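PDB 4Q97: novel antigen receptor from Ginglymostoma cirratum, which forms the first constant domain (C1) of the shark heavy-chain-only antibody IgNAR, which probably serves antigen recognition in adaptive immunity. Local coordinates for residues Ile6-Ser18 against Val94-Ile107. Sequence-based numbering, arbitrary orientation.
Sequences IPPSPPIVSLLHS and VSHSATSSNQRKEI
Strand 12-18 runs nearly parallel to strand 101-107 (18° between directions, axes 6.8 Å apart at closest), with L15 next to K105; these are strands A and G, edge strands of the two facing sheets of an immunoglobulin C1-set sandwich. The second segment is the F-G hairpin, whose turn closes in a G1 beta bulge: S100 and S101 both face H96, and H96 O accepts from both S101 N and T99 N. Because the strands lie in different sheets, side chains join them. V13, beta-branched and compact, meets V94 tip to tip, CG2 to CG2 at 3.5 Å. The P11 ring, rigid and without an N-H to satisfy, slides past V94 and lays CD 3.7 Å from CB of H96. Histidine suits this buried place because its NE2 and ND1 are hydrogen-bonded to the backbone carbonyls of Y39 and N42. Farther along, the long branched chains of L15 and I107 help span the gap between sheets: L15 packs on C92 and W47, while CD1 of I107 comes 3.9 Å from CB of H17. The partly exposed K105 chain turns at its second torsion (-79°), and its methylenes pass V13, CG lying 3.7 Å from V13 CG1.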
loop_
_atom_site.group_PDB
_atom_site.type_symbol
_atom_site.label_atom_id
_atom_site.label_comp_id
_atom_site.label_asym_id
_atom_site.label_seq_id
_atom_site.Cartn_x
_atom_site.Cartn_y
_atom_site.Cartn_z
ATOM N N ILE A 6 4.981 15.635 20.539
ATOM C CA ILE A 6 4.767 14.237 20.206
ATOM C C ILE A 6 6.120 13.528 20.238
ATOM O O ILE A 6 7.092 14.025 19.649
ATOM C CB ILE A 6 4.080 14.100 18.825
ATOM C CG1 ILE A 6 2.727 14.827 18.839
ATOM C CG2 ILE A 6 3.892 12.635 18.441
ATOM C CD1 ILE A 6 2.243 15.318 17.489
ATOM N N PRO A 7 6.201 12.390 20.963
ATOM C CA PRO A 7 7.415 11.580 20.927
ATOM C C PRO A 7 7.677 11.131 19.493
ATOM O O PRO A 7 6.752 10.650 18.829
ATOM C CB PRO A 7 7.063 10.363 21.793
ATOM C CG PRO A 7 5.964 10.822 22.683
ATOM C CD PRO A 7 5.199 11.852 21.902
ATOM N N PRO A 8 8.913 11.325 18.999
ATOM C CA PRO A 8 9.288 10.709 17.729
ATOM C C PRO A 8 9.089 9.194 17.802
ATOM O O PRO A 8 9.413 8.574 18.820
ATOM C CB PRO A 8 10.784 11.036 17.602
ATOM C CG PRO A 8 11.219 11.459 18.971
ATOM C CD PRO A 8 10.017 12.112 19.571
ATOM N N SER A 9 8.532 8.611 16.747
ATOM C CA SER A 9 8.343 7.168 16.710
ATOM C C SER A 9 8.813 6.575 15.382
ATOM O O SER A 9 8.575 7.159 14.320
ATOM C CB SER A 9 6.886 6.801 16.997
ATOM O OG SER A 9 6.042 7.192 15.935
ATOM N N PRO A 10 9.487 5.411 15.441
ATOM C CA PRO A 10 10.040 4.801 14.236
ATOM C C PRO A 10 8.953 4.163 13.368
ATOM O O PRO A 10 7.980 3.632 13.901
ATOM C CB PRO A 10 10.996 3.738 14.792
ATOM C CG PRO A 10 10.419 3.363 16.110
ATOM C CD PRO A 10 9.717 4.581 16.641
ATOM N N PRO A 11 9.123 4.209 12.032
ATOM C CA PRO A 11 8.098 3.679 11.135
ATOM C C PRO A 11 7.920 2.180 11.309
ATOM O O PRO A 11 8.887 1.463 11.580
ATOM C CB PRO A 11 8.657 3.986 9.742
ATOM C CG PRO A 11 10.130 4.066 9.928
ATOM C CD PRO A 11 10.331 4.639 11.302
ATOM N N ILE A 12 6.683 1.712 11.192
ATOM C CA ILE A 12 6.443 0.284 11.067
ATOM C C ILE A 12 6.504 -0.013 9.577
ATOM O O ILE A 12 5.846 0.651 8.772
ATOM C CB ILE A 12 5.095 -0.142 11.684
ATOM C CG1 ILE A 12 5.025 0.299 13.155
ATOM C CG2 ILE A 12 4.897 -1.650 11.550
ATOM C CD1 ILE A 12 3.651 0.128 13.790
ATOM N N VAL A 13 7.322 -0.997 9.226
ATOM C CA VAL A 13 7.651 -1.300 7.842
ATOM C C VAL A 13 7.162 -2.692 7.482
ATOM O O VAL A 13 7.413 -3.660 8.196
ATOM C CB VAL A 13 9.174 -1.218 7.609
ATOM C CG1 VAL A 13 9.552 -1.720 6.218
ATOM C CG2 VAL A 13 9.652 0.208 7.832
ATOM N N SER A 14 6.460 -2.784 6.366
ATOM C CA SER A 14 5.885 -4.040 5.958
ATOM C C SER A 14 5.886 -4.113 4.432
ATOM O O SER A 14 5.365 -3.222 3.749
ATOM C CB SER A 14 4.486 -4.146 6.558
ATOM O OG SER A 14 3.730 -5.183 5.983
ATOM N N LEU A 15 6.529 -5.158 3.913
ATOM C CA LEU A 15 6.610 -5.390 2.480
ATOM C C LEU A 15 5.598 -6.454 2.073
ATOM O O LEU A 15 5.555 -7.547 2.653
ATOM C CB LEU A 15 8.013 -5.838 2.079
ATOM C CG LEU A 15 8.373 -5.445 0.653
ATOM C CD1 LEU A 15 9.511 -4.459 0.626
ATOM C CD2 LEU A 15 8.776 -6.647 -0.158
ATOM N N LEU A 16 4.777 -6.126 1.081
ATOM C CA LEU A 16 3.696 -7.011 0.663
ATOM C C LEU A 16 3.707 -7.203 -0.848
ATOM O O LEU A 16 4.075 -6.294 -1.594
ATOM C CB LEU A 16 2.338 -6.456 1.116
ATOM C CG LEU A 16 2.253 -5.893 2.537
ATOM C CD1 LEU A 16 1.000 -5.046 2.727
ATOM C CD2 LEU A 16 2.338 -7.005 3.573
ATOM N N HIS A 17 3.295 -8.387 -1.288
ATOM C CA HIS A 17 3.232 -8.684 -2.715
ATOM C C HIS A 17 1.803 -8.995 -3.130
ATOM O O HIS A 17 1.019 -9.525 -2.343
ATOM C CB HIS A 17 4.152 -9.859 -3.064
ATOM C CG HIS A 17 3.505 -11.202 -2.914
ATOM N ND1 HIS A 17 2.937 -11.630 -1.733
ATOM C CD2 HIS A 17 3.329 -12.210 -3.802
ATOM C CE1 HIS A 17 2.433 -12.839 -1.900
ATOM N NE2 HIS A 17 2.666 -13.217 -3.144
ATOM N N SER A 18 1.467 -8.642 -4.362
ATOM C CA SER A 18 0.264 -9.167 -4.996
ATOM C C SER A 18 0.574 -9.582 -6.426
ATOM O O SER A 18 1.249 -8.858 -7.166
ATOM C CB SER A 18 -0.884 -8.155 -4.966
ATOM O OG SER A 18 -0.549 -6.974 -5.674
ATOM N N VAL A 94 13.972 1.664 4.974
ATOM C CA VAL A 94 13.369 2.899 5.478
ATOM C C VAL A 94 14.239 3.581 6.540
ATOM O O VAL A 94 14.601 2.976 7.557
ATOM C CB VAL A 94 11.953 2.662 6.047
ATOM C CG1 VAL A 94 11.278 3.997 6.345
ATOM C CG2 VAL A 94 11.108 1.835 5.082
ATOM N N SER A 95 14.557 4.850 6.294
ATOM C CA SER A 95 15.384 5.641 7.197
ATOM C C SER A 95 14.597 6.752 7.858
ATOM O O SER A 95 13.844 7.470 7.199
ATOM C CB SER A 95 16.586 6.238 6.462
ATOM O OG SER A 95 17.798 5.778 7.030
ATOM N N HIS A 96 14.792 6.889 9.165
ATOM C CA HIS A 96 14.110 7.893 9.963
ATOM C C HIS A 96 15.129 8.495 10.922
ATOM O O HIS A 96 15.403 7.943 11.987
ATOM C CB HIS A 96 12.930 7.258 10.708
ATOM C CG HIS A 96 11.986 8.248 11.317
ATOM N ND1 HIS A 96 11.338 9.213 10.577
ATOM C CD2 HIS A 96 11.565 8.409 12.592
ATOM C CE1 HIS A 96 10.570 9.933 11.374
ATOM N NE2 HIS A 96 10.689 9.463 12.603
ATOM N N SER A 97 15.706 9.624 10.517
ATOM C CA SER A 97 16.769 10.276 11.282
ATOM C C SER A 97 16.359 10.615 12.711
ATOM O O SER A 97 17.125 10.378 13.646
ATOM C CB SER A 97 17.250 11.540 10.574
ATOM O OG SER A 97 18.293 12.157 11.309
ATOM N N ALA A 98 15.154 11.158 12.874
ATOM C CA ALA A 98 14.691 11.652 14.172
ATOM C C ALA A 98 14.689 10.567 15.249
ATOM O O ALA A 98 14.783 10.861 16.441
ATOM C CB ALA A 98 13.316 12.285 14.042
ATOM N N THR A 99 14.590 9.317 14.811
ATOM C CA THR A 99 14.595 8.166 15.707
ATOM C C THR A 99 15.888 7.356 15.550
ATOM O O THR A 99 16.063 6.326 16.206
ATOM C CB THR A 99 13.350 7.276 15.476
ATOM O OG1 THR A 99 13.296 6.245 16.464
ATOM C CG2 THR A 99 13.385 6.628 14.108
ATOM N N SER A 100 16.790 7.845 14.693
ATOM C CA SER A 100 18.039 7.149 14.348
ATOM C C SER A 100 17.761 5.708 13.921
ATOM O O SER A 100 18.417 4.763 14.378
ATOM C CB SER A 100 19.049 7.199 15.507
ATOM O OG SER A 100 19.808 8.395 15.478
ATOM N N SER A 101 16.780 5.555 13.036
ATOM C CA SER A 101 16.276 4.242 12.674
ATOM C C SER A 101 16.577 3.896 11.224
ATOM O O SER A 101 16.348 4.700 10.319
ATOM C CB SER A 101 14.770 4.162 12.925
ATOM O OG SER A 101 14.311 2.826 12.881
ATOM N N ASN A 102 17.101 2.691 11.024
ATOM C CA ASN A 102 17.273 2.135 9.694
ATOM C C ASN A 102 16.596 0.785 9.633
ATOM O O ASN A 102 16.994 -0.154 10.325
ATOM C CB ASN A 102 18.753 1.998 9.329
ATOM C CG ASN A 102 18.960 1.462 7.923
ATOM O OD1 ASN A 102 19.943 0.772 7.648
ATOM N ND2 ASN A 102 18.030 1.774 7.024
ATOM N N GLN A 103 15.565 0.694 8.806
ATOM C CA GLN A 103 14.791 -0.527 8.716
ATOM C C GLN A 103 14.772 -1.125 7.327
ATOM O O GLN A 103 14.910 -0.418 6.331
ATOM C CB GLN A 103 13.377 -0.294 9.222
ATOM C CG GLN A 103 13.253 -0.551 10.709
ATOM C CD GLN A 103 11.829 -0.460 11.178
ATOM O OE1 GLN A 103 11.274 0.626 11.272
ATOM N NE2 GLN A 103 11.226 -1.605 11.475
ATOM N N ARG A 104 14.611 -2.444 7.284
ATOM C CA ARG A 104 14.541 -3.191 6.037
ATOM C C ARG A 104 13.698 -4.457 6.179
ATOM O O ARG A 104 13.746 -5.145 7.202
ATOM C CB ARG A 104 15.945 -3.541 5.539
ATOM C CG ARG A 104 16.807 -4.270 6.553
ATOM C CD ARG A 104 18.281 -4.089 6.246
ATOM N NE ARG A 104 19.074 -3.997 7.470
ATOM C CZ ARG A 104 19.753 -5.002 8.017
ATOM N NH1 ARG A 104 20.437 -4.795 9.134
ATOM N NH2 ARG A 104 19.754 -6.209 7.460
ATOM N N LYS A 105 12.919 -4.744 5.142
ATOM C CA LYS A 105 12.206 -6.011 5.017
ATOM C C LYS A 105 12.512 -6.614 3.658
ATOM O O LYS A 105 12.617 -5.898 2.661
ATOM C CB LYS A 105 10.697 -5.805 5.169
ATOM C CG LYS A 105 10.257 -5.375 6.560
ATOM C CD LYS A 105 10.208 -6.543 7.535
ATOM C CE LYS A 105 9.329 -6.208 8.731
ATOM N NZ LYS A 105 8.736 -7.433 9.334
ATOM N N GLU A 106 12.665 -7.929 3.621
ATOM C CA GLU A 106 12.952 -8.630 2.379
ATOM C C GLU A 106 11.782 -9.529 1.996
ATOM O O GLU A 106 11.025 -9.980 2.862
ATOM C CB GLU A 106 14.245 -9.446 2.499
ATOM C CG GLU A 106 14.274 -10.410 3.677
ATOM C CD GLU A 106 15.347 -11.474 3.556
ATOM O OE1 GLU A 106 16.519 -11.131 3.281
ATOM O OE2 GLU A 106 15.016 -12.663 3.750
ATOM N N ILE A 107 11.639 -9.773 0.696
ATOM C CA ILE A 107 10.604 -10.655 0.162
ATOM C C ILE A 107 11.147 -11.357 -1.080
ATOM O O ILE A 107 11.965 -10.788 -1.816
ATOM C CB ILE A 107 9.303 -9.880 -0.177
ATOM C CG1 ILE A 107 8.065 -10.773 -0.007
ATOM C CG2 ILE A 107 9.373 -9.272 -1.575
ATOM C CD1 ILE A 107 6.741 -10.060 -0.217
#